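Side-chain contacts in MS5a (Brassica napus, PDB 6L77), which is a meiosis-related protein with cystatin-like folds whose exact function is not settled, and which may enhance rather than inhibit papain-type proteases: residues D9-L12 against V13-L16; E172-P175 against R176-L180. All blocks are in the same frame, centred on the assembly; numbering follows the deposited sequence.

The chain, the C-terminal part of MS5, holds a nine-stranded antiparallel sheet and several helices. From the N terminus, contact 1 comes first and joins the loop that ends at Pro11 to the first turn of helix 12-29. Contact 2 lies far along the chain, where the loop after strand 161-170 enters helix 176-181. Each contact is local: it ends a loop at a proline in the N-cap position and leads into a helix. They follow in series and neither nest nor cross. The centres of contact 1 and contact 2 are about 32 Å apart, on opposite sides of the chain's centre. Helix 12-29 lies near strands 34-45 and 49-60, helix 176-181 near strands 124-127 and 161-170.

Contact 1. Residues D9-L12 against V13-L16; sequences DCPL and VVKL
Pro11 O takes the N-H of Lys15 at 3.3 Å, in the carbonyl plane, while Leu12 O takes that of Leu16 at 2.9 Å with an N-H...O angle of 162°. These are the first i to i+4 bonds of helix 12-29. Val14 N also reaches Pro11 O, but this bond is weak. Pro11 sits at the N-cap position. Its ring has no polar atom, and its carbonyl O is what meets the first turn.

The side chains group along two lines. In one, Leu12 and Leu16 cross obliquely, with Leu12 CG 3.9 Å from Leu16 CD1. Leu12 CD1 lies 4.0 Å from Leu16 CG, so a methyl of each leucine rests on the branch point of the other. Leu16 CG also lies 3.4 Å from Leu12 O, the oxygen that its own backbone N-H binds. With chi1 at -69°, CG lies beside that backbone N, which brings it close to the oxygen. With an alanine at Leu16, a gap would probably open between Leu12 and Phe148, and the branch of Leu12 would lose its support from one turn on.

In the other line, Cys10 SG approaches Val14 CG1 to 3.7 Å. The cysteine chi1 of -175° carries the sulfur forward over the first turn. Pro11 CB meets Val14 CG2 more loosely, at 4.3 Å. Lys15 adds its CB near Leu12 O, and the rest of its extended chain leads away.

The turn lies between two parts of the fold. Leu12, Val13 and Leu16 touch Phe148 of helix 138-150. Cys10 packs on Ile38, and Pro11 and Val14 pack on Tyr41, all on strand 34-45. Val13 and Val14 also reach Tyr52 of strand 49-60, where Val14 meets Ile54 as well.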
loop_
_atom_site.group_PDB
_atom_site.type_symbol
_atom_site.label_atom_id
_atom_site.label_comp_id
_atom_site.label_asym_id
_atom_site.label_seq_id
_atom_site.Cartn_x
_atom_site.Cartn_y
_atom_site.Cartn_z
ATOM N N ASP A 9 21.072 -7.869 -6.929
ATOM C CA ASP A 9 19.966 -6.963 -7.219
ATOM C C ASP A 9 19.283 -6.490 -5.937
ATOM O O ASP A 9 19.694 -6.843 -4.834
ATOM C CB ASP A 9 18.949 -7.631 -8.149
ATOM C CG ASP A 9 18.675 -9.077 -7.776
ATOM O OD1 ASP A 9 19.087 -9.502 -6.677
ATOM O OD2 ASP A 9 18.055 -9.796 -8.591
ATOM N N CYS A 10 18.246 -5.713 -6.098
ATOM C CA CYS A 10 17.600 -4.975 -5.019
ATOM C C CYS A 10 16.601 -5.861 -4.279
ATOM O O CYS A 10 15.789 -6.533 -4.925
ATOM C CB CYS A 10 16.889 -3.756 -5.586
ATOM S SG CYS A 10 16.184 -2.686 -4.347
ATOM N N PRO A 11 16.618 -5.886 -2.943
ATOM C CA PRO A 11 15.600 -6.651 -2.204
ATOM C C PRO A 11 14.193 -6.153 -2.502
ATOM O O PRO A 11 13.958 -4.955 -2.664
ATOM C CB PRO A 11 15.967 -6.415 -0.735
ATOM C CG PRO A 11 17.418 -6.016 -0.764
ATOM C CD PRO A 11 17.619 -5.281 -2.049
ATOM N N LEU A 12 13.248 -7.092 -2.545
ATOM C CA LEU A 12 11.878 -6.737 -2.900
ATOM C C LEU A 12 11.294 -5.710 -1.936
ATOM O O LEU A 12 10.572 -4.808 -2.359
ATOM C CB LEU A 12 11.006 -7.991 -2.952
ATOM C CG LEU A 12 9.525 -7.798 -3.316
ATOM C CD1 LEU A 12 9.376 -6.981 -4.589
ATOM C CD2 LEU A 12 8.833 -9.147 -3.470
ATOM N N VAL A 13 11.618 -5.805 -0.639
ATOM C CA VAL A 13 11.026 -4.871 0.320
ATOM C C VAL A 13 11.428 -3.439 -0.012
ATOM O O VAL A 13 10.628 -2.505 0.136
ATOM C CB VAL A 13 11.399 -5.256 1.773
ATOM C CG1 VAL A 13 12.895 -5.114 2.044
ATOM C CG2 VAL A 13 10.614 -4.408 2.767
ATOM N N VAL A 14 12.662 -3.243 -0.492
ATOM C CA VAL A 14 13.106 -1.895 -0.831
ATOM C C VAL A 14 12.354 -1.381 -2.048
ATOM O O VAL A 14 11.949 -0.214 -2.098
ATOM C CB VAL A 14 14.631 -1.881 -1.048
ATOM C CG1 VAL A 14 15.090 -0.523 -1.517
ATOM C CG2 VAL A 14 15.349 -2.253 0.250
ATOM N N LYS A 15 12.181 -2.231 -3.065
ATOM C CA LYS A 15 11.402 -1.816 -4.224
ATOM C C LYS A 15 9.975 -1.465 -3.822
ATOM O O LYS A 15 9.428 -0.455 -4.277
ATOM C CB LYS A 15 11.408 -2.920 -5.279
ATOM C CG LYS A 15 10.618 -2.552 -6.517
ATOM C CD LYS A 15 10.629 -3.664 -7.548
ATOM C CE LYS A 15 9.595 -3.413 -8.631
ATOM N NZ LYS A 15 9.575 -4.537 -9.607
ATOM N N LEU A 16 9.373 -2.265 -2.939
ATOM C CA LEU A 16 8.003 -1.980 -2.516
ATOM C C LEU A 16 7.930 -0.671 -1.732
ATOM O O LEU A 16 7.034 0.146 -1.966
ATOM C CB LEU A 16 7.457 -3.150 -1.691
ATOM C CG LEU A 16 7.203 -4.458 -2.452
ATOM C CD1 LEU A 16 6.876 -5.602 -1.494
ATOM C CD2 LEU A 16 6.096 -4.297 -3.475
#

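Contact 2. Residues E172-P175 against R176-L180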
loop_
_atom_site.group_PDB
_atom_site.type_symbol
_atom_site.label_atom_id
_atom_site.label_comp_id
_atom_site.label_asym_id
_atom_site.label_seq_id
_atom_site.Cartn_x
_atom_site.Cartn_y
_atom_site.Cartn_z
ATOM N N GLU A 172 -15.970 9.153 6.345
ATOM C CA GLU A 172 -16.867 10.220 5.942
ATOM C C GLU A 172 -17.534 9.838 4.631
ATOM O O GLU A 172 -16.953 9.124 3.804
ATOM C CB GLU A 172 -16.124 11.543 5.748
ATOM C CG GLU A 172 -15.214 11.943 6.887
ATOM C CD GLU A 172 -14.232 13.019 6.470
ATOM O OE1 GLU A 172 -14.238 13.403 5.277
ATOM O OE2 GLU A 172 -13.451 13.477 7.332
ATOM N N ASN A 173 -18.747 10.345 4.449
ATOM C CA ASN A 173 -19.554 10.066 3.266
ATOM C C ASN A 173 -19.076 10.950 2.115
ATOM O O ASN A 173 -19.503 12.100 1.988
ATOM C CB ASN A 173 -21.024 10.309 3.581
ATOM C CG ASN A 173 -21.941 9.826 2.480
ATOM O OD1 ASN A 173 -21.532 9.735 1.326
ATOM N ND2 ASN A 173 -23.179 9.519 2.826
ATOM N N VAL A 174 -18.229 10.406 1.243
ATOM C CA VAL A 174 -17.601 11.213 0.194
ATOM C C VAL A 174 -17.862 10.568 -1.164
ATOM O O VAL A 174 -18.260 9.394 -1.242
ATOM C CB VAL A 174 -16.084 11.383 0.444
ATOM C CG1 VAL A 174 -15.846 12.073 1.784
ATOM C CG2 VAL A 174 -15.367 10.037 0.402
ATOM N N PRO A 175 -17.648 11.308 -2.264
ATOM C CA PRO A 175 -17.801 10.690 -3.592
ATOM C C PRO A 175 -16.772 9.589 -3.797
ATOM O O PRO A 175 -15.655 9.644 -3.278
ATOM C CB PRO A 175 -17.572 11.857 -4.567
ATOM C CG PRO A 175 -17.850 13.086 -3.774
ATOM C CD PRO A 175 -17.363 12.751 -2.380
ATOM N N ARG A 176 -17.161 8.589 -4.591
ATOM C CA ARG A 176 -16.265 7.472 -4.893
ATOM C C ARG A 176 -14.932 7.957 -5.452
ATOM O O ARG A 176 -13.879 7.406 -5.121
ATOM C CB ARG A 176 -16.955 6.528 -5.881
ATOM C CG ARG A 176 -16.123 5.334 -6.369
ATOM C CD ARG A 176 -17.051 4.442 -7.226
ATOM N NE ARG A 176 -18.034 3.823 -6.341
ATOM C CZ ARG A 176 -18.211 2.515 -6.217
ATOM N NH1 ARG A 176 -17.518 1.678 -6.983
ATOM N NH2 ARG A 176 -19.089 2.050 -5.337
ATOM N N GLU A 177 -14.954 8.994 -6.297
ATOM C CA GLU A 177 -13.708 9.504 -6.865
ATOM C C GLU A 177 -12.743 9.957 -5.773
ATOM O O GLU A 177 -11.525 9.765 -5.888
ATOM C CB GLU A 177 -14.004 10.659 -7.828
ATOM C CG GLU A 177 -15.097 10.370 -8.843
ATOM C CD GLU A 177 -16.479 10.728 -8.322
ATOM O OE1 GLU A 177 -16.861 11.919 -8.403
ATOM O OE2 GLU A 177 -17.170 9.827 -7.809
ATOM N N THR A 178 -13.270 10.569 -4.711
ATOM C CA THR A 178 -12.426 10.973 -3.589
ATOM C C THR A 178 -11.812 9.765 -2.900
ATOM O O THR A 178 -10.637 9.793 -2.511
ATOM C CB THR A 178 -13.255 11.787 -2.597
ATOM O OG1 THR A 178 -13.733 12.965 -3.255
ATOM C CG2 THR A 178 -12.425 12.182 -1.383
ATOM N N VAL A 179 -12.590 8.692 -2.740
ATOM C CA VAL A 179 -12.063 7.497 -2.086
ATOM C C VAL A 179 -10.856 6.958 -2.838
ATOM O O VAL A 179 -9.880 6.497 -2.233
ATOM C CB VAL A 179 -13.171 6.439 -1.960
ATOM C CG1 VAL A 179 -12.652 5.195 -1.277
ATOM C CG2 VAL A 179 -14.362 7.008 -1.169
ATOM N N LEU A 180 -10.901 6.998 -4.167
ATOM C CA LEU A 180 -9.850 6.398 -4.989
ATOM C C LEU A 180 -8.661 7.317 -5.244
ATOM O O LEU A 180 -7.538 6.823 -5.416
ATOM C CB LEU A 180 -10.441 5.970 -6.336
ATOM C CG LEU A 180 -11.401 4.791 -6.265
ATOM C CD1 LEU A 180 -12.384 4.807 -7.450
ATOM C CD2 LEU A 180 -10.578 3.504 -6.250
#
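Pro175 CD lies 3.7 Å from Thr178 OG1 at the start of helix 176-181. Pro175 has the most surface buried here, and its carbonyl does the polar work. Pro175 O accepts the N-H of Val179 at 3.3 Å, in the carbonyl plane. It also takes Thr178 N at 2.9 Å, but that bond is weak because its N-H...O angle is only 122°. Thr178 CB lies 3.3 Å from Pro175 O, so the threonine side chain starts right beside the carbonyl. Its OG1 stands beside its own backbone N (chi1 -61°), on the side of the proline ring, and its methyl faces Val174.

Val174, in the loop just before the helix, meets the first turn at about a right angle to Thr178. Val174 CG2 is 4.1 Å from Thr178 CG2. The same methyl comes closer to Val179, with Val174 CG2 3.6 Å from Val179 CG2. Val179 is buried, and beyond this contact it packs on Val168 and Thr170 of strand 161-170 and on Tyr126. The guanidinium of Arg176 turns elsewhere, to Lys127 O and to a salt bridge with Asp132.

Pro175 O takes two N-H groups, one of them weakly. The side chains meet by van der Waals contact. The bonds across this contact therefore come from the backbone, while Val179 and the methyl of Val174 give it an apolar side.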